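Local coordinates for protein methyl-coenzyme M reductase subunit beta (Methanosarcina barkeri, PDB 1E6Y) that forms part of the nickel cofactor enzyme complex that reduces methyl-coenzyme M with coenzyme B, releasing methane in the final step of methanogenesis, at residues Val4-Tyr7 against Leu13-Ser16; Tyr7-Lys12 against Ala204-Ala209; Thr137-Phe142 against Tyr147-Val152. One frame throughout, in Å; residues are numbered along the deposited sequence.

Overall arrangement
Interactions 1 and 2 share Y7 at the end of strand 3-7, and both begin in the N-terminal hairpin: the first pairs its two strands, and the second brings the loop between them onto helix 204-221, linking the N-terminal and C-terminal domains of the family. Their centres lie about 12 Å apart, and L14 touches D8 between them. Interaction 3, between helices 125-141 and 149-157, falls within the long loop that interaction 2 closes, yet lies across the chain's centre, its own centre about 46 Å from that of interaction 2 and about 53 Å from that of interaction 1. The start of the chain is thus tied to a helix of the C-terminal part, while interaction 3 is a separate local contact on the far side.

Interaction 1. Residues Val4-Tyr7 against Leu13-Ser16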
# COMPACT_ATOMS: atom_id res chain seq x y z
N VAL E 4 -6.69 -35.65 26.63
CA VAL E 4 -5.28 -35.99 26.50
C VAL E 4 -4.62 -35.85 27.86
O VAL E 4 -5.18 -35.22 28.76
CB VAL E 4 -4.56 -35.05 25.50
CG1 VAL E 4 -5.13 -35.21 24.10
CG2 VAL E 4 -4.70 -33.60 25.96
N ASP E 5 -3.45 -36.46 28.03
CA ASP E 5 -2.59 -36.17 29.17
C ASP E 5 -1.52 -35.20 28.71
O ASP E 5 -0.90 -35.39 27.66
CB ASP E 5 -1.94 -37.46 29.69
CG ASP E 5 -2.95 -38.48 30.19
OD1 ASP E 5 -4.11 -38.12 30.46
OD2 ASP E 5 -2.56 -39.65 30.34
N ILE E 6 -1.32 -34.13 29.47
CA ILE E 6 -0.31 -33.13 29.12
C ILE E 6 1.02 -33.44 29.80
O ILE E 6 1.08 -33.65 31.01
CB ILE E 6 -0.76 -31.70 29.53
CG1 ILE E 6 -2.06 -31.32 28.80
CG2 ILE E 6 0.34 -30.69 29.24
CD1 ILE E 6 -1.95 -31.34 27.29
N TYR E 7 2.07 -33.54 28.99
CA TYR E 7 3.43 -33.77 29.48
C TYR E 7 4.30 -32.55 29.17
O TYR E 7 4.12 -31.91 28.13
CB TYR E 7 4.05 -35.00 28.79
CG TYR E 7 3.50 -36.33 29.27
CD1 TYR E 7 2.21 -36.74 28.93
CD2 TYR E 7 4.29 -37.19 30.03
CE1 TYR E 7 1.72 -37.97 29.33
CE2 TYR E 7 3.81 -38.43 30.44
CZ TYR E 7 2.53 -38.81 30.09
OH TYR E 7 2.04 -40.02 30.51
N LEU E 13 4.73 -36.15 33.19
CA LEU E 13 3.29 -35.91 33.25
C LEU E 13 2.96 -34.69 34.11
O LEU E 13 3.43 -34.57 35.25
CB LEU E 13 2.57 -37.15 33.82
CG LEU E 13 1.06 -37.06 34.05
CD1 LEU E 13 0.33 -36.93 32.73
CD2 LEU E 13 0.59 -38.30 34.79
N LEU E 14 2.17 -33.77 33.56
CA LEU E 14 1.75 -32.58 34.29
C LEU E 14 0.31 -32.70 34.75
O LEU E 14 -0.01 -32.41 35.90
CB LEU E 14 1.92 -31.34 33.41
CG LEU E 14 3.35 -30.98 33.00
CD1 LEU E 14 3.33 -29.68 32.21
CD2 LEU E 14 4.23 -30.84 34.24
N GLU E 15 -0.57 -33.10 33.83
CA GLU E 15 -1.99 -33.23 34.13
C GLU E 15 -2.62 -34.30 33.25
O GLU E 15 -2.35 -34.36 32.05
CB GLU E 15 -2.70 -31.89 33.91
CG GLU E 15 -4.10 -31.83 34.49
CD GLU E 15 -4.87 -30.58 34.09
OE1 GLU E 15 -4.24 -29.59 33.66
OE2 GLU E 15 -6.11 -30.59 34.20
N SER E 16 -3.47 -35.13 33.84
CA SER E 16 -4.15 -36.19 33.10
C SER E 16 -5.57 -35.79 32.74
O SER E 16 -6.15 -34.90 33.36
CB SER E 16 -4.16 -37.47 33.92
OG SER E 16 -2.85 -37.91 34.21
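I6 meets both L14 and E15 in this antiparallel beta hairpin, an example of the classic beta bulge, which shifts the register by one residue before Y7 pairs with L13. The carbonyl oxygen I6 O accepts from L14 N at 2.8 Å and more weakly from E15 N at 3.3 Å. In return I6 N donates to E15 O over 2.8 Å.

These backbone bonds and the face of Y7 over L13 CA make up the close part of the contact. Y7 and L13 form a non-hydrogen-bonded pair, in which L13 CA sits 4.0 Å from the centroid of the Y7 ring, a CH-pi contact, and L13 CD1 approaches Y7 CE1 to 3.8 Å. With CG anti to the carbonyl carbon (chi1 -74°), the Y7 ring can lie across L13. An alanine here would remove that flat surface, so the L13 side chain would probably lose its apolar support and turn more freely.

S16 CA also comes close, 3.3 Å from D5 OD1, an oxygen whose hydrogen bond goes to N17 N. The solvent side is looser: the L13 side chain is exposed, and that of E15 stands clear of strand 4-7. Around the hairpin, I6 and L14 rest on I426 of helix 425-429, V4 touches A244, and D5 pairs through its backbone with N245, while strand pairing continues from V4 to V18.

Interaction 2. Residues Tyr7-Lys12 against Ala204-Ala209; sequences YDDRGK and AMNASA
D9 and M205 bring the two backbones closest, with D9 CA 5.7 Å from M205 CA, where a type I beta turn from D8 to G11 meets the first turn of helix 204-221. The turn is closed by a hydrogen bond from G11 N to D8 O, and G11 takes a positive phi of 77°, a conformation that favours glycine. D8 reinforces the loop with an Asx turn, its OD2 accepting from R10 N at 3.0 Å; K12 N is an additional donor to the same oxygen, at 2.9 Å. The two N-H groups arrive from opposite faces of the carboxylate plane, and this double grip probably keeps the loop in shape.

No direct hydrogen bond crosses to the helix. M205, bent at its last torsion (chi3 -55°), lays its sulfur against the turn, SD lying 3.7 Å from D9 CA, while its methyl CE lies 4.0 Å from D9 O. D9 and N206 cross at a slant, their carboxylate and amide planes 37° apart and N206 ND2 3.8 Å from D9 CG. A water bridges the two, donating to D9 OD2 at 2.8 Å and accepting from N206 ND2. The other carboxylate oxygen, D9 OD1, takes a hydrogen bond from N203 ND2, just ahead of the helix. R10 forms a salt bridge with E68 of the gamma subunit, and D9 O is hydrogen-bonded to S65 OG of that subunit.

The chemistry is thus one of indirect polar linkage beside an apolar sulfur contact. The buried carboxylate of D9 has its two oxygens satisfied by N203 ND2 and the water, which probably offsets the cost of burying it.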
# COMPACT_ATOMS: atom_id res chain seq x y z
N TYR E 7 2.07 -33.54 28.99
CA TYR E 7 3.43 -33.77 29.48
C TYR E 7 4.30 -32.55 29.17
O TYR E 7 4.12 -31.91 28.13
CB TYR E 7 4.05 -35.00 28.79
CG TYR E 7 3.50 -36.33 29.27
CD1 TYR E 7 2.21 -36.74 28.93
CD2 TYR E 7 4.29 -37.19 30.03
CE1 TYR E 7 1.72 -37.97 29.33
CE2 TYR E 7 3.81 -38.43 30.44
CZ TYR E 7 2.53 -38.81 30.09
OH TYR E 7 2.04 -40.02 30.51
N ASP E 8 5.25 -32.25 30.05
CA ASP E 8 6.13 -31.10 29.81
C ASP E 8 7.25 -31.40 28.81
O ASP E 8 7.31 -32.48 28.23
CB ASP E 8 6.71 -30.56 31.14
CG ASP E 8 7.65 -31.54 31.85
OD1 ASP E 8 7.96 -31.28 33.03
OD2 ASP E 8 8.12 -32.53 31.25
N ASP E 9 8.14 -30.42 28.64
CA ASP E 9 9.22 -30.52 27.66
C ASP E 9 10.24 -31.61 27.98
O ASP E 9 11.01 -32.00 27.10
CB ASP E 9 9.93 -29.16 27.55
CG ASP E 9 10.52 -28.69 28.87
OD1 ASP E 9 11.72 -28.36 28.90
OD2 ASP E 9 9.77 -28.65 29.87
N ARG E 10 10.26 -32.08 29.22
CA ARG E 10 11.15 -33.16 29.61
C ARG E 10 10.43 -34.50 29.73
O ARG E 10 11.00 -35.43 30.29
CB ARG E 10 11.87 -32.80 30.91
CG ARG E 10 12.64 -31.49 30.77
CD ARG E 10 13.64 -31.24 31.90
NE ARG E 10 14.62 -32.33 31.88
CZ ARG E 10 15.73 -32.34 31.14
NH1 ARG E 10 16.48 -33.43 31.24
NH2 ARG E 10 16.07 -31.33 30.37
N GLY E 11 9.21 -34.60 29.19
CA GLY E 11 8.53 -35.88 29.13
C GLY E 11 7.90 -36.32 30.44
O GLY E 11 7.61 -37.50 30.62
N LYS E 12 7.67 -35.37 31.35
CA LYS E 12 7.04 -35.66 32.63
C LYS E 12 5.56 -35.29 32.61
O LYS E 12 5.19 -34.24 32.08
CB LYS E 12 7.75 -34.90 33.75
CG LYS E 12 9.22 -35.24 33.90
CD LYS E 12 9.98 -34.13 34.61
CE LYS E 12 11.49 -34.30 34.46
NZ LYS E 12 12.24 -33.09 34.93
N ALA E 204 13.71 -25.99 22.57
CA ALA E 204 13.01 -26.38 21.35
C ALA E 204 11.51 -26.62 21.54
O ALA E 204 10.69 -25.98 20.88
CB ALA E 204 13.66 -27.62 20.74
N MET E 205 11.14 -27.49 22.48
CA MET E 205 9.74 -27.85 22.65
C MET E 205 8.90 -26.75 23.30
O MET E 205 7.70 -26.66 23.04
CB MET E 205 9.60 -29.15 23.44
CG MET E 205 8.20 -29.72 23.36
SD MET E 205 8.00 -31.27 24.22
CE MET E 205 9.32 -32.24 23.45
N ASN E 206 9.52 -25.93 24.14
CA ASN E 206 8.82 -24.78 24.70
C ASN E 206 8.65 -23.68 23.65
O ASN E 206 7.67 -22.93 23.68
CB ASN E 206 9.56 -24.24 25.93
CG ASN E 206 9.19 -24.99 27.20
OD1 ASN E 206 8.10 -25.55 27.32
ND2 ASN E 206 10.11 -25.03 28.16
N ALA E 207 9.58 -23.61 22.71
CA ALA E 207 9.47 -22.70 21.57
C ALA E 207 8.30 -23.10 20.67
O ALA E 207 7.47 -22.26 20.31
CB ALA E 207 10.77 -22.69 20.77
N SER E 208 8.21 -24.38 20.35
CA SER E 208 7.10 -24.86 19.53
C SER E 208 5.77 -24.80 20.28
O SER E 208 4.73 -24.51 19.69
CB SER E 208 7.38 -26.28 19.02
OG SER E 208 7.68 -27.18 20.07
N ALA E 209 5.83 -24.95 21.61
CA ALA E 209 4.63 -24.86 22.43
C ALA E 209 4.06 -23.45 22.45
O ALA E 209 2.86 -23.25 22.21
CB ALA E 209 4.93 -25.32 23.85
O HOH W 1 9.07 -26.15 30.85

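Interaction 3. Residues Thr137-Phe142 against Tyr147-Val152; sequences TIMDMF and YDAPIV
Two consecutive helices, 125-141 and 149-157, separated by a short connection, pack here across the corner between them, a plain case of a local helix-helix contact made by apolar side chains, with A149 CA also met by the sulfur of M139. M139 supplies the longer reach. Its chain bends at both chi2 and chi3 (73° and 67°), which carries the thioether over to the second helix: M139 SD lies 3.9 Å from A149 CB, at the first turn, and the methyl M139 CE approaches V152 CG1 to 3.8 Å. M139 and V152 meet at a slant, with V152 CB also beside the methyl. I138 and V152 instead run alongside each other, pointing opposite ways, and the branch that touches is I138 CG2, at 3.8 Å from V152 CG1. That one valine methyl is thus shared by I138 and M139. All four residues are buried.

T144 of the connecting loop touches both M139 and V152, and F244 of the gamma subunit packs on M139 and A149 from outside the chain. T137 and M141 of helix 125-141 rest against helix 78-89. Just beyond that helix F142 stacks with the ring of Y72, and just ahead of helix 149-157 D148 forms a salt bridge with R68.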
# COMPACT_ATOMS: atom_id res chain seq x y z
N THR E 137 8.61 11.35 30.70
CA THR E 137 9.54 11.18 31.81
C THR E 137 10.90 11.82 31.53
O THR E 137 11.45 12.51 32.38
CB THR E 137 9.74 9.68 32.15
OG1 THR E 137 8.50 9.13 32.61
CG2 THR E 137 10.80 9.50 33.24
N ILE E 138 11.40 11.63 30.31
CA ILE E 138 12.68 12.21 29.91
C ILE E 138 12.59 13.74 29.79
O ILE E 138 13.48 14.46 30.25
CB ILE E 138 13.18 11.62 28.57
CG1 ILE E 138 13.49 10.13 28.76
CG2 ILE E 138 14.42 12.36 28.08
CD1 ILE E 138 13.94 9.43 27.49
N MET E 139 11.47 14.21 29.26
CA MET E 139 11.23 15.65 29.12
C MET E 139 11.31 16.34 30.48
O MET E 139 11.99 17.36 30.63
CB MET E 139 9.85 15.89 28.49
CG MET E 139 9.76 17.16 27.66
SD MET E 139 10.61 17.02 26.07
CE MET E 139 9.60 15.79 25.25
N ASP E 140 10.69 15.73 31.48
CA ASP E 140 10.65 16.28 32.83
C ASP E 140 11.98 16.13 33.57
O ASP E 140 12.48 17.10 34.14
CB ASP E 140 9.55 15.61 33.64
CG ASP E 140 8.16 16.06 33.24
OD1 ASP E 140 8.01 17.21 32.76
OD2 ASP E 140 7.21 15.27 33.41
N MET E 141 12.54 14.93 33.53
CA MET E 141 13.72 14.59 34.33
C MET E 141 14.94 15.42 33.94
O MET E 141 15.74 15.79 34.80
CB MET E 141 14.04 13.10 34.19
CG MET E 141 15.22 12.64 35.03
SD MET E 141 15.38 10.85 35.00
CE MET E 141 14.07 10.38 36.12
N PHE E 142 15.05 15.72 32.66
CA PHE E 142 16.25 16.38 32.14
C PHE E 142 15.97 17.81 31.69
O PHE E 142 16.85 18.46 31.12
CB PHE E 142 16.84 15.55 31.00
CG PHE E 142 17.26 14.17 31.42
CD1 PHE E 142 16.42 13.08 31.23
CD2 PHE E 142 18.48 13.97 32.08
CE1 PHE E 142 16.77 11.81 31.69
CE2 PHE E 142 18.84 12.70 32.54
CZ PHE E 142 17.99 11.62 32.34
N TYR E 147 11.86 23.76 22.46
CA TYR E 147 12.40 23.68 21.10
C TYR E 147 13.33 22.49 20.87
O TYR E 147 13.77 22.25 19.74
CB TYR E 147 13.10 24.99 20.72
CG TYR E 147 12.19 25.94 19.98
CD1 TYR E 147 11.74 25.65 18.69
CD2 TYR E 147 11.65 27.06 20.63
CE1 TYR E 147 10.76 26.43 18.08
CE2 TYR E 147 10.67 27.84 20.02
CZ TYR E 147 10.23 27.52 18.75
OH TYR E 147 9.21 28.24 18.18
N ASP E 148 13.56 21.70 21.91
CA ASP E 148 14.29 20.45 21.79
C ASP E 148 13.38 19.24 21.98
O ASP E 148 13.83 18.09 21.86
CB ASP E 148 15.43 20.39 22.80
CG ASP E 148 16.61 21.24 22.39
OD1 ASP E 148 16.84 21.42 21.18
OD2 ASP E 148 17.33 21.71 23.30
N ALA E 149 12.11 19.49 22.27
CA ALA E 149 11.13 18.43 22.47
C ALA E 149 11.01 17.44 21.30
O ALA E 149 10.87 16.24 21.53
CB ALA E 149 9.76 19.02 22.79
N PRO E 150 11.10 17.93 20.05
CA PRO E 150 11.02 17.01 18.90
C PRO E 150 12.13 15.97 18.89
O PRO E 150 11.92 14.84 18.44
CB PRO E 150 11.11 17.95 17.69
CG PRO E 150 10.57 19.23 18.19
CD PRO E 150 11.09 19.34 19.60
N ILE E 151 13.31 16.36 19.37
CA ILE E 151 14.47 15.48 19.41
C ILE E 151 14.29 14.38 20.47
O ILE E 151 14.57 13.21 20.21
CB ILE E 151 15.77 16.28 19.72
CG1 ILE E 151 16.00 17.33 18.63
CG2 ILE E 151 16.97 15.34 19.81
CD1 ILE E 151 16.20 16.76 17.23
N VAL E 152 13.78 14.75 21.64
CA VAL E 152 13.49 13.78 22.69
C VAL E 152 12.40 12.81 22.22
O VAL E 152 12.54 11.59 22.36
CB VAL E 152 13.03 14.47 23.99
CG1 VAL E 152 12.55 13.43 25.00
CG2 VAL E 152 14.17 15.28 24.58